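Local structure of uric acid degradation bifunctional protein PucL (Bacillus subtilis, 6A4M) at residues V39-E44 and N70-H75; R74-Y79 and E85-Y90; V91-L96 and N151-T156; N34-V39 and L130-S135. The protein is a bifunctional enzyme of purine breakdown that oxidises urate with molecular oxygen and probably also decarboxylates a later intermediate of the same pathway. All blocks are in the same frame, centred on the assembly; numbering follows the deposited sequence.

Contacts 1, 2 and 3 lie around the helix pair laid on the large antiparallel sheet, whereas contact 4 is a surface contact on the sheet itself. Contact 1 is fully buried and purely apolar in its cross-contact packing, seating helix 64-78 on strand 36-45. The centres of contact 1 and contact 2 are about 9 Å apart, and contact 2 joins that helix to helix 84-98 through an aromatic cluster with a hydroxyl pair at its edge. Farther along helix 84-98, partly buried contact 3 reaches strand 153-169 with apolar groups and one imidazole. Contact 4 shares strand 36-45 with contact 1, and there a single phenylalanine ring, with arginines next to it in sequence, meets small side chains.

Contact 1. Residues V39-E44 and N70-H75; sequences VDVTCE and NFIQRH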
# COMPACT_ATOMS: atom_id res chain seq x y z
N VAL A 39 -1.31 -12.28 2.00
CA VAL A 39 -0.25 -11.69 1.20
C VAL A 39 0.07 -12.57 -0.01
O VAL A 39 -0.04 -13.79 0.05
CB VAL A 39 1.03 -11.42 2.04
CG1 VAL A 39 1.71 -12.72 2.46
CG2 VAL A 39 2.00 -10.52 1.28
N ASP A 40 0.46 -11.91 -1.09
CA ASP A 40 0.80 -12.56 -2.34
C ASP A 40 2.27 -12.29 -2.63
O ASP A 40 2.64 -11.18 -3.04
CB ASP A 40 -0.09 -12.01 -3.45
CG ASP A 40 -0.22 -12.95 -4.59
OD1 ASP A 40 0.78 -13.17 -5.31
OD2 ASP A 40 -1.32 -13.49 -4.75
N VAL A 41 3.11 -13.30 -2.38
CA VAL A 41 4.55 -13.13 -2.48
C VAL A 41 5.04 -13.51 -3.88
O VAL A 41 4.64 -14.54 -4.43
CB VAL A 41 5.30 -13.96 -1.42
CG1 VAL A 41 6.81 -13.76 -1.55
CG2 VAL A 41 4.82 -13.57 -0.02
N THR A 42 5.89 -12.65 -4.43
CA THR A 42 6.73 -12.97 -5.58
C THR A 42 8.17 -12.98 -5.06
O THR A 42 8.59 -12.04 -4.37
CB THR A 42 6.58 -11.92 -6.70
OG1 THR A 42 5.19 -11.75 -7.01
CG2 THR A 42 7.33 -12.35 -7.96
N CYS A 43 8.92 -14.03 -5.39
CA CYS A 43 10.31 -14.18 -4.94
C CYS A 43 11.23 -14.41 -6.14
O CYS A 43 10.97 -15.28 -6.96
CB CYS A 43 10.42 -15.34 -3.96
SG CYS A 43 12.06 -15.50 -3.23
N GLU A 44 12.30 -13.62 -6.21
CA GLU A 44 13.25 -13.65 -7.33
C GLU A 44 14.67 -13.62 -6.77
O GLU A 44 15.02 -12.68 -6.04
CB GLU A 44 13.03 -12.43 -8.24
CG GLU A 44 13.81 -12.46 -9.54
CD GLU A 44 13.60 -11.22 -10.40
OE1 GLU A 44 12.91 -10.27 -9.96
OE2 GLU A 44 14.14 -11.19 -11.53
N ASN A 70 7.77 -23.18 0.02
CA ASN A 70 7.65 -23.72 1.38
C ASN A 70 8.39 -22.86 2.41
O ASN A 70 7.89 -22.67 3.52
CB ASN A 70 8.15 -25.17 1.44
CG ASN A 70 7.29 -26.12 0.61
OD1 ASN A 70 6.13 -25.85 0.32
ND2 ASN A 70 7.87 -27.25 0.22
N PHE A 71 9.55 -22.33 2.03
CA PHE A 71 10.34 -21.42 2.87
C PHE A 71 9.55 -20.17 3.23
O PHE A 71 9.51 -19.77 4.39
CB PHE A 71 11.63 -21.04 2.13
CG PHE A 71 12.64 -20.32 2.99
CD1 PHE A 71 12.59 -18.93 3.15
CD2 PHE A 71 13.67 -21.02 3.60
CE1 PHE A 71 13.53 -18.27 3.92
CE2 PHE A 71 14.62 -20.36 4.37
CZ PHE A 71 14.55 -18.99 4.53
N ILE A 72 8.93 -19.55 2.22
CA ILE A 72 8.11 -18.35 2.41
C ILE A 72 6.91 -18.64 3.32
O ILE A 72 6.65 -17.87 4.25
CB ILE A 72 7.63 -17.78 1.04
CG1 ILE A 72 8.82 -17.16 0.30
CG2 ILE A 72 6.52 -16.74 1.20
CD1 ILE A 72 8.65 -17.08 -1.20
N GLN A 73 6.22 -19.74 3.07
CA GLN A 73 4.99 -20.07 3.80
C GLN A 73 5.22 -20.39 5.28
O GLN A 73 4.50 -19.87 6.14
CB GLN A 73 4.24 -21.22 3.12
CG GLN A 73 3.59 -20.78 1.81
CD GLN A 73 2.88 -21.90 1.08
OE1 GLN A 73 3.21 -23.07 1.23
NE2 GLN A 73 1.89 -21.52 0.27
N ARG A 74 6.22 -21.22 5.57
CA ARG A 74 6.53 -21.56 6.96
C ARG A 74 7.13 -20.36 7.72
O ARG A 74 6.90 -20.22 8.92
CB ARG A 74 7.40 -22.82 7.06
CG ARG A 74 8.87 -22.66 6.69
CD ARG A 74 9.59 -24.00 6.76
NE ARG A 74 10.81 -23.98 5.95
CZ ARG A 74 11.00 -24.62 4.79
NH1 ARG A 74 10.05 -25.38 4.24
NH2 ARG A 74 12.17 -24.50 4.17
N HIS A 75 7.86 -19.50 7.02
CA HIS A 75 8.35 -18.26 7.64
C HIS A 75 7.25 -17.26 7.99
O HIS A 75 7.40 -16.49 8.93
CB HIS A 75 9.45 -17.60 6.79
CG HIS A 75 10.80 -18.21 6.99
ND1 HIS A 75 11.15 -19.43 6.45
CD2 HIS A 75 11.87 -17.80 7.71
CE1 HIS A 75 12.38 -19.73 6.82
NE2 HIS A 75 12.84 -18.75 7.58
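Val41 and Ile72 reach toward each other tip to tip, joining strand 36-45 to helix 64-78. The two methyls of Val41 meet different ends of Ile72: CG2 lies 3.8 Å from CG2 of Ile72, while CG1, anti to the backbone N (chi1 -180°), comes within 3.8 Å of Ile72 CD1. A branched residue suits a strand and here gives the helix two methyls to rest on. Thr42 turns its hydroxyl-bearing side chain away, as alternation along a strand requires, and Cys43 points back toward the helix, with its CB 3.7 Å from Ile72 CD1. Ile72 thus spans two strand positions, CG2 on Val41 and CD1 reaching on to Cys43. Were Ile72 an alanine, a gap would probably open over Val41 and Cys43 and leave the helix poorly seated. On the helix, Phe71 O accepts from His75 N and from His75 ND1, the latter at 2.7 Å, and the two donors arrive from opposite faces of the carbonyl plane. This fixes the imidazole so that it stacks on the Phe71 ring, which also stacks on Phe95 of helix 84-98. Leu107 of strand 104-121 touches Val41 and Cys43, and Val8 of strand 3-13 touches Ile72. An amphipathic helix set by its aliphatic side on an antiparallel sheet is the layering expected of the tunnelling fold (T-fold) of uricases.

Contact 2. Residues R74-Y79 and E85-Y90; sequences RHLASY and EGFLHY
Helices 64-78 and 84-98 form the pair of consecutive helices that the T-fold lays on its sheet, and His75, Tyr79, Phe87 and Tyr90 gather into an aromatic cluster between them. The helix segments 74-78 and 85-90 are inclined at 118°, with axes 10.3 Å apart, a separation that leaves room for large rings. Tyr79, the first residue to leave the helical conformation, sits at the middle of the cluster. A chi1 of 174° carries its ring away from its own backbone N and against Gly86 and Phe87 of the second helix, where Phe87 CB stands over one face, 3.9 Å from the centroid. It also meets Tyr90: the two rings are nearly parallel but slid apart, and Tyr79 CD1 approaches Tyr90 CD2 to 3.7 Å. Tyr79 OH makes a weak hydrogen bond to Thr83 O in the connection. Gly86 suits its place because a side chain there would probably crowd this hydroxyl. A serine in place of Tyr79 would probably leave Phe87 CB and Tyr90 CD2 without the ring they pack on, and Thr83 O without its weak donor. The Phe87 ring itself takes a second CH-pi contact: Leu76 CD1 lies almost squarely above it, 3.9 Å from the centroid. His75, whose ND1 is committed to Phe71, offers the carbon CD2 to Tyr90 CZ at 3.6 Å, with the ring planes oblique. At the exposed edge of the cluster, Ser78 OG, in the plane of the Tyr90 ring, shares a 2.8 Å hydrogen bond with Tyr90 OH.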
# COMPACT_ATOMS: atom_id res chain seq x y z
N ARG A 74 6.22 -21.22 5.57
CA ARG A 74 6.53 -21.56 6.96
C ARG A 74 7.13 -20.36 7.72
O ARG A 74 6.90 -20.22 8.92
CB ARG A 74 7.40 -22.82 7.06
CG ARG A 74 8.87 -22.66 6.69
CD ARG A 74 9.59 -24.00 6.76
NE ARG A 74 10.81 -23.98 5.95
CZ ARG A 74 11.00 -24.62 4.79
NH1 ARG A 74 10.05 -25.38 4.24
NH2 ARG A 74 12.17 -24.50 4.17
N HIS A 75 7.86 -19.50 7.02
CA HIS A 75 8.35 -18.26 7.64
C HIS A 75 7.25 -17.26 7.99
O HIS A 75 7.40 -16.49 8.93
CB HIS A 75 9.45 -17.60 6.79
CG HIS A 75 10.80 -18.21 6.99
ND1 HIS A 75 11.15 -19.43 6.45
CD2 HIS A 75 11.87 -17.80 7.71
CE1 HIS A 75 12.38 -19.73 6.82
NE2 HIS A 75 12.84 -18.75 7.58
N LEU A 76 6.13 -17.27 7.25
CA LEU A 76 4.95 -16.50 7.68
C LEU A 76 4.38 -17.04 9.00
O LEU A 76 3.84 -16.27 9.80
CB LEU A 76 3.86 -16.49 6.60
CG LEU A 76 2.63 -15.62 6.87
CD1 LEU A 76 2.99 -14.15 7.06
CD2 LEU A 76 1.61 -15.76 5.75
N ALA A 77 4.50 -18.35 9.23
CA ALA A 77 4.10 -18.97 10.50
C ALA A 77 5.01 -18.58 11.67
O ALA A 77 4.52 -18.28 12.76
CB ALA A 77 4.03 -20.49 10.36
N SER A 78 6.33 -18.58 11.46
CA SER A 78 7.28 -18.25 12.53
C SER A 78 7.50 -16.75 12.74
O SER A 78 8.05 -16.35 13.78
CB SER A 78 8.63 -18.95 12.28
OG SER A 78 9.21 -18.52 11.06
N TYR A 79 7.09 -15.92 11.78
CA TYR A 79 7.26 -14.46 11.85
C TYR A 79 6.45 -13.84 12.99
O TYR A 79 5.24 -14.02 13.05
CB TYR A 79 6.85 -13.82 10.52
CG TYR A 79 6.83 -12.31 10.49
CD1 TYR A 79 8.00 -11.58 10.68
CD2 TYR A 79 5.64 -11.61 10.23
CE1 TYR A 79 7.99 -10.19 10.64
CE2 TYR A 79 5.62 -10.23 10.19
CZ TYR A 79 6.80 -9.52 10.39
OH TYR A 79 6.78 -8.15 10.36
N GLU A 85 5.94 -5.46 5.51
CA GLU A 85 7.29 -4.91 5.31
C GLU A 85 8.35 -5.66 6.13
O GLU A 85 9.42 -5.99 5.61
CB GLU A 85 7.33 -3.41 5.65
CG GLU A 85 6.58 -2.51 4.68
CD GLU A 85 5.13 -2.21 5.07
OE1 GLU A 85 4.47 -3.08 5.68
OE2 GLU A 85 4.65 -1.11 4.75
N GLY A 86 8.03 -5.92 7.39
CA GLY A 86 8.89 -6.69 8.28
C GLY A 86 8.99 -8.16 7.91
O GLY A 86 10.05 -8.76 8.04
N PHE A 87 7.87 -8.73 7.46
CA PHE A 87 7.85 -10.11 6.96
C PHE A 87 8.81 -10.32 5.79
O PHE A 87 9.52 -11.32 5.74
CB PHE A 87 6.43 -10.53 6.56
CG PHE A 87 6.36 -11.87 5.87
CD1 PHE A 87 6.86 -13.01 6.49
CD2 PHE A 87 5.80 -11.99 4.59
CE1 PHE A 87 6.80 -14.24 5.86
CE2 PHE A 87 5.74 -13.22 3.96
CZ PHE A 87 6.24 -14.35 4.59
N LEU A 88 8.82 -9.39 4.85
CA LEU A 88 9.72 -9.46 3.70
C LEU A 88 11.19 -9.34 4.13
O LEU A 88 12.04 -10.07 3.64
CB LEU A 88 9.38 -8.38 2.65
CG LEU A 88 8.00 -8.45 1.98
CD1 LEU A 88 7.89 -7.36 0.93
CD2 LEU A 88 7.72 -9.82 1.38
N HIS A 89 11.46 -8.41 5.06
CA HIS A 89 12.79 -8.24 5.66
C HIS A 89 13.27 -9.51 6.36
O HIS A 89 14.42 -9.92 6.19
CB HIS A 89 12.76 -7.06 6.64
CG HIS A 89 14.07 -6.80 7.32
ND1 HIS A 89 14.28 -7.07 8.65
CD2 HIS A 89 15.23 -6.27 6.86
CE1 HIS A 89 15.51 -6.73 8.99
NE2 HIS A 89 16.11 -6.24 7.92
N TYR A 90 12.38 -10.13 7.14
CA TYR A 90 12.63 -11.43 7.77
C TYR A 90 13.02 -12.47 6.72
O TYR A 90 14.13 -13.00 6.75
CB TYR A 90 11.38 -11.86 8.54
CG TYR A 90 11.42 -13.21 9.24
CD1 TYR A 90 12.55 -13.65 9.93
CD2 TYR A 90 10.29 -14.04 9.25
CE1 TYR A 90 12.57 -14.88 10.59
CE2 TYR A 90 10.30 -15.27 9.90
CZ TYR A 90 11.44 -15.68 10.57
OH TYR A 90 11.43 -16.90 11.21

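Contact 3. Residues V91-L96 and N151-T156; sequences VAHRFL and NTITIT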
# COMPACT_ATOMS: atom_id res chain seq x y z
N VAL A 91 12.13 -12.69 5.75
CA VAL A 91 12.33 -13.68 4.69
C VAL A 91 13.61 -13.40 3.87
O VAL A 91 14.36 -14.33 3.56
CB VAL A 91 11.08 -13.80 3.77
CG1 VAL A 91 11.35 -14.67 2.54
CG2 VAL A 91 9.90 -14.36 4.54
N ALA A 92 13.86 -12.13 3.55
CA ALA A 92 15.05 -11.73 2.78
C ALA A 92 16.33 -12.12 3.51
O ALA A 92 17.20 -12.78 2.93
CB ALA A 92 15.04 -10.23 2.51
N HIS A 93 16.44 -11.70 4.77
CA HIS A 93 17.59 -12.03 5.62
C HIS A 93 17.81 -13.54 5.77
O HIS A 93 18.93 -14.03 5.59
CB HIS A 93 17.45 -11.39 7.01
CG HIS A 93 18.03 -10.02 7.11
ND1 HIS A 93 19.19 -9.74 7.80
CD2 HIS A 93 17.62 -8.84 6.58
CE1 HIS A 93 19.46 -8.45 7.71
NE2 HIS A 93 18.53 -7.88 6.97
N ARG A 94 16.73 -14.27 6.06
CA ARG A 94 16.80 -15.71 6.27
C ARG A 94 17.14 -16.49 5.00
O ARG A 94 17.80 -17.53 5.08
CB ARG A 94 15.50 -16.25 6.90
CG ARG A 94 15.15 -15.69 8.28
CD ARG A 94 16.33 -15.58 9.23
NE ARG A 94 17.01 -16.87 9.38
CZ ARG A 94 18.28 -17.05 9.74
NH1 ARG A 94 19.09 -16.02 10.01
NH2 ARG A 94 18.76 -18.29 9.82
N PHE A 95 16.70 -16.00 3.83
CA PHE A 95 17.10 -16.59 2.54
C PHE A 95 18.61 -16.45 2.30
O PHE A 95 19.28 -17.41 1.95
CB PHE A 95 16.35 -15.95 1.36
CG PHE A 95 15.15 -16.73 0.88
CD1 PHE A 95 15.30 -18.04 0.42
CD2 PHE A 95 13.89 -16.16 0.84
CE1 PHE A 95 14.21 -18.76 -0.04
CE2 PHE A 95 12.79 -16.87 0.38
CZ PHE A 95 12.95 -18.18 -0.06
N LEU A 96 19.12 -15.23 2.49
CA LEU A 96 20.55 -14.96 2.30
C LEU A 96 21.43 -15.68 3.33
O LEU A 96 22.51 -16.17 2.99
CB LEU A 96 20.82 -13.45 2.33
CG LEU A 96 20.21 -12.65 1.18
CD1 LEU A 96 20.19 -11.16 1.50
CD2 LEU A 96 20.96 -12.90 -0.13
N ASN A 151 29.99 -9.75 3.49
CA ASN A 151 30.12 -10.08 4.93
C ASN A 151 28.92 -9.52 5.72
O ASN A 151 28.66 -9.94 6.85
CB ASN A 151 31.42 -9.58 5.58
CG ASN A 151 31.68 -10.22 6.93
OD1 ASN A 151 31.70 -9.55 7.97
ND2 ASN A 151 31.87 -11.52 6.93
N THR A 152 28.21 -8.55 5.13
CA THR A 152 26.94 -8.05 5.67
C THR A 152 25.88 -7.95 4.56
O THR A 152 26.21 -7.89 3.37
CB THR A 152 27.12 -6.68 6.37
OG1 THR A 152 25.87 -6.24 6.92
CG2 THR A 152 27.66 -5.60 5.41
N ILE A 153 24.61 -7.95 4.97
CA ILE A 153 23.48 -7.84 4.06
C ILE A 153 23.09 -6.36 3.93
O ILE A 153 22.85 -5.69 4.93
CB ILE A 153 22.28 -8.69 4.54
CG1 ILE A 153 22.65 -10.18 4.52
CG2 ILE A 153 21.04 -8.45 3.69
CD1 ILE A 153 21.81 -11.05 5.44
N THR A 154 23.02 -5.87 2.69
CA THR A 154 22.67 -4.48 2.40
C THR A 154 21.33 -4.41 1.65
O THR A 154 21.06 -5.24 0.78
CB THR A 154 23.79 -3.75 1.60
OG1 THR A 154 23.40 -2.39 1.37
CG2 THR A 154 24.09 -4.42 0.26
N ILE A 155 20.51 -3.43 2.01
CA ILE A 155 19.22 -3.18 1.35
C ILE A 155 19.46 -2.22 0.18
O ILE A 155 19.84 -1.07 0.40
CB ILE A 155 18.18 -2.58 2.33
CG1 ILE A 155 18.00 -3.47 3.57
CG2 ILE A 155 16.85 -2.33 1.62
CD1 ILE A 155 17.58 -4.90 3.28
N THR A 156 19.20 -2.69 -1.04
CA THR A 156 19.45 -1.90 -2.26
C THR A 156 18.23 -1.06 -2.66
O THR A 156 18.37 0.07 -3.13
CB THR A 156 19.99 -2.73 -3.49
OG1 THR A 156 19.38 -2.27 -4.70
CG2 THR A 156 19.73 -4.23 -3.38
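Leu96 and Ile153 make the closest apolar contact between residues 91-96 and 151-156, Leu96 CD1 lying 3.6 Å from Ile153 CG2. The same leucine methyl lies 4.0 Å from Ile153 CG1, while Leu96 CB approaches Ile153 CD1, so the isoleucine lies across the leucine obliquely. Its beta-branch makes this possible: CG1 is anti to the carbonyl carbon (chi1 -65°) and CG2 anti to the backbone N, and each branch touches both Leu96 and His93. Helix 84-98 belongs to the layer that a T-fold places on its antiparallel sheet, and Ile153, at the start of a long strand, meets it beside Ile105 and Met102, both of which touch Leu96. The second kind of contact is between aliphatic groups and a flat ring. Ile153 CG2 lies over one face of the His93 imidazole, 4.2 Å above the plane and offset toward the rim, and Ile153 CD1 comes within 3.8 Å of His93 ND1. A histidine suits this partly exposed position because its flat ring can pack on a methyl on one side and still meet the ring of His89, one turn earlier. No hydrogen bond joins the two segments; Leu96 O accepts one from Arg148 NH2 on the neighbouring strand.

Contact 4. Residues N34-V39 and L130-S135; sequences NTVVGV and LVFRRS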
# COMPACT_ATOMS: atom_id res chain seq x y z
N ASN A 34 -5.00 -7.43 12.93
CA ASN A 34 -4.29 -8.51 12.22
C ASN A 34 -4.87 -9.91 12.51
O ASN A 34 -4.14 -10.90 12.56
CB ASN A 34 -2.77 -8.46 12.52
CG ASN A 34 -2.04 -7.35 11.76
OD1 ASN A 34 -2.54 -6.80 10.77
ND2 ASN A 34 -0.83 -7.04 12.21
N THR A 35 -6.19 -9.97 12.68
CA THR A 35 -6.89 -11.23 12.96
C THR A 35 -6.78 -12.20 11.79
O THR A 35 -6.63 -13.40 11.98
CB THR A 35 -8.38 -10.99 13.26
OG1 THR A 35 -8.50 -10.03 14.32
CG2 THR A 35 -9.09 -12.27 13.67
N VAL A 36 -6.88 -11.67 10.57
CA VAL A 36 -6.58 -12.42 9.36
C VAL A 36 -5.84 -11.50 8.38
O VAL A 36 -6.22 -10.35 8.16
CB VAL A 36 -7.85 -13.05 8.73
CG1 VAL A 36 -8.93 -12.01 8.45
CG2 VAL A 36 -7.50 -13.83 7.47
N VAL A 37 -4.74 -12.03 7.84
CA VAL A 37 -3.85 -11.30 6.96
C VAL A 37 -3.58 -12.20 5.75
O VAL A 37 -3.35 -13.40 5.90
CB VAL A 37 -2.53 -10.96 7.68
CG1 VAL A 37 -1.50 -10.37 6.71
CG2 VAL A 37 -2.80 -9.99 8.83
N GLY A 38 -3.63 -11.61 4.56
CA GLY A 38 -3.33 -12.31 3.32
C GLY A 38 -2.25 -11.55 2.58
O GLY A 38 -2.28 -10.32 2.54
N VAL A 39 -1.31 -12.28 2.00
CA VAL A 39 -0.25 -11.69 1.20
C VAL A 39 0.07 -12.57 -0.01
O VAL A 39 -0.04 -13.79 0.05
CB VAL A 39 1.03 -11.42 2.04
CG1 VAL A 39 1.71 -12.72 2.46
CG2 VAL A 39 2.00 -10.52 1.28
N LEU A 130 -14.69 -11.59 13.83
CA LEU A 130 -14.72 -12.92 13.20
C LEU A 130 -14.96 -12.87 11.69
O LEU A 130 -14.24 -13.52 10.94
CB LEU A 130 -15.80 -13.78 13.86
CG LEU A 130 -15.77 -13.90 15.39
CD1 LEU A 130 -16.91 -14.78 15.88
CD2 LEU A 130 -14.43 -14.45 15.88
N VAL A 131 -15.98 -12.13 11.26
CA VAL A 131 -16.39 -12.09 9.84
C VAL A 131 -15.71 -10.93 9.11
O VAL A 131 -15.82 -9.78 9.53
CB VAL A 131 -17.93 -11.96 9.70
CG1 VAL A 131 -18.35 -12.07 8.23
CG2 VAL A 131 -18.63 -13.03 10.53
N PHE A 132 -15.03 -11.24 8.00
CA PHE A 132 -14.29 -10.26 7.21
C PHE A 132 -14.63 -10.37 5.73
O PHE A 132 -14.72 -11.46 5.19
CB PHE A 132 -12.79 -10.46 7.39
CG PHE A 132 -12.30 -10.24 8.79
CD1 PHE A 132 -12.31 -11.29 9.71
CD2 PHE A 132 -11.81 -9.01 9.19
CE1 PHE A 132 -11.86 -11.10 11.01
CE2 PHE A 132 -11.35 -8.81 10.49
CZ PHE A 132 -11.38 -9.86 11.40
N ARG A 133 -14.82 -9.22 5.08
CA ARG A 133 -14.87 -9.16 3.62
C ARG A 133 -13.45 -9.26 3.07
O ARG A 133 -12.53 -8.66 3.63
CB ARG A 133 -15.52 -7.85 3.13
CG ARG A 133 -15.36 -7.58 1.63
CD ARG A 133 -16.36 -6.55 1.11
NE ARG A 133 -16.27 -5.30 1.87
CZ ARG A 133 -17.24 -4.73 2.59
NH1 ARG A 133 -18.46 -5.24 2.68
NH2 ARG A 133 -16.97 -3.59 3.23
N ARG A 134 -13.28 -10.02 1.98
CA ARG A 134 -12.05 -9.97 1.17
C ARG A 134 -12.25 -8.83 0.17
O ARG A 134 -13.16 -8.88 -0.67
CB ARG A 134 -11.76 -11.34 0.53
CG ARG A 134 -11.30 -11.41 -0.94
CD ARG A 134 -10.03 -10.64 -1.25
NE ARG A 134 -9.26 -11.28 -2.33
CZ ARG A 134 -8.44 -10.65 -3.18
NH1 ARG A 134 -8.24 -9.33 -3.14
NH2 ARG A 134 -7.81 -11.37 -4.11
N SER A 135 -11.42 -7.79 0.28
CA SER A 135 -11.59 -6.57 -0.51
C SER A 135 -10.83 -6.63 -1.83
O SER A 135 -9.71 -7.15 -1.89
CB SER A 135 -11.12 -5.34 0.28
OG SER A 135 -11.35 -4.15 -0.45
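Just before Thr35 and Val36, which pack against Phe132, the amide nitrogen ND2 of Asn34 donates hydrogen bonds to two backbone carbonyls, Lys16 O and Thr82 O. This double grip ties the entry of strand 36-45 to two loops, and asparagine suits the spot because it readily adopts the left-handed backbone conformation found here. Thr35 then meets Phe132 at about a right angle, its CB 3.7 Å from CZ at the far end of the ring; a small side chain fits beside the aromatic. Val36 contributes a CH-pi contact, with CG1 over one face of the Phe132 ring, 3.9 Å from its centroid and 19° off the normal. CG1 reaches the face because it sits between the backbone N and the carbonyl carbon (chi1 55°), and its nearest ring atom is CD1, at 3.7 Å. Phe132, also touched by Ala116, gives its strand a broad apolar plate beside the charged Arg133 and Arg134. Arg133 NE forms a salt bridge with Glu115 OE1. Arg134 bonds to its own chain, NH1 donating to the carbonyl O of the following residue, Ser135, at 2.9 Å with the acceptor in the guanidinium plane. Strands 36-45 and 131-134 both pair antiparallel with strand 104-121, and the ring joins the start of the first to the second, within the large antiparallel sheet of the uricase T-fold, at the surface of this chain.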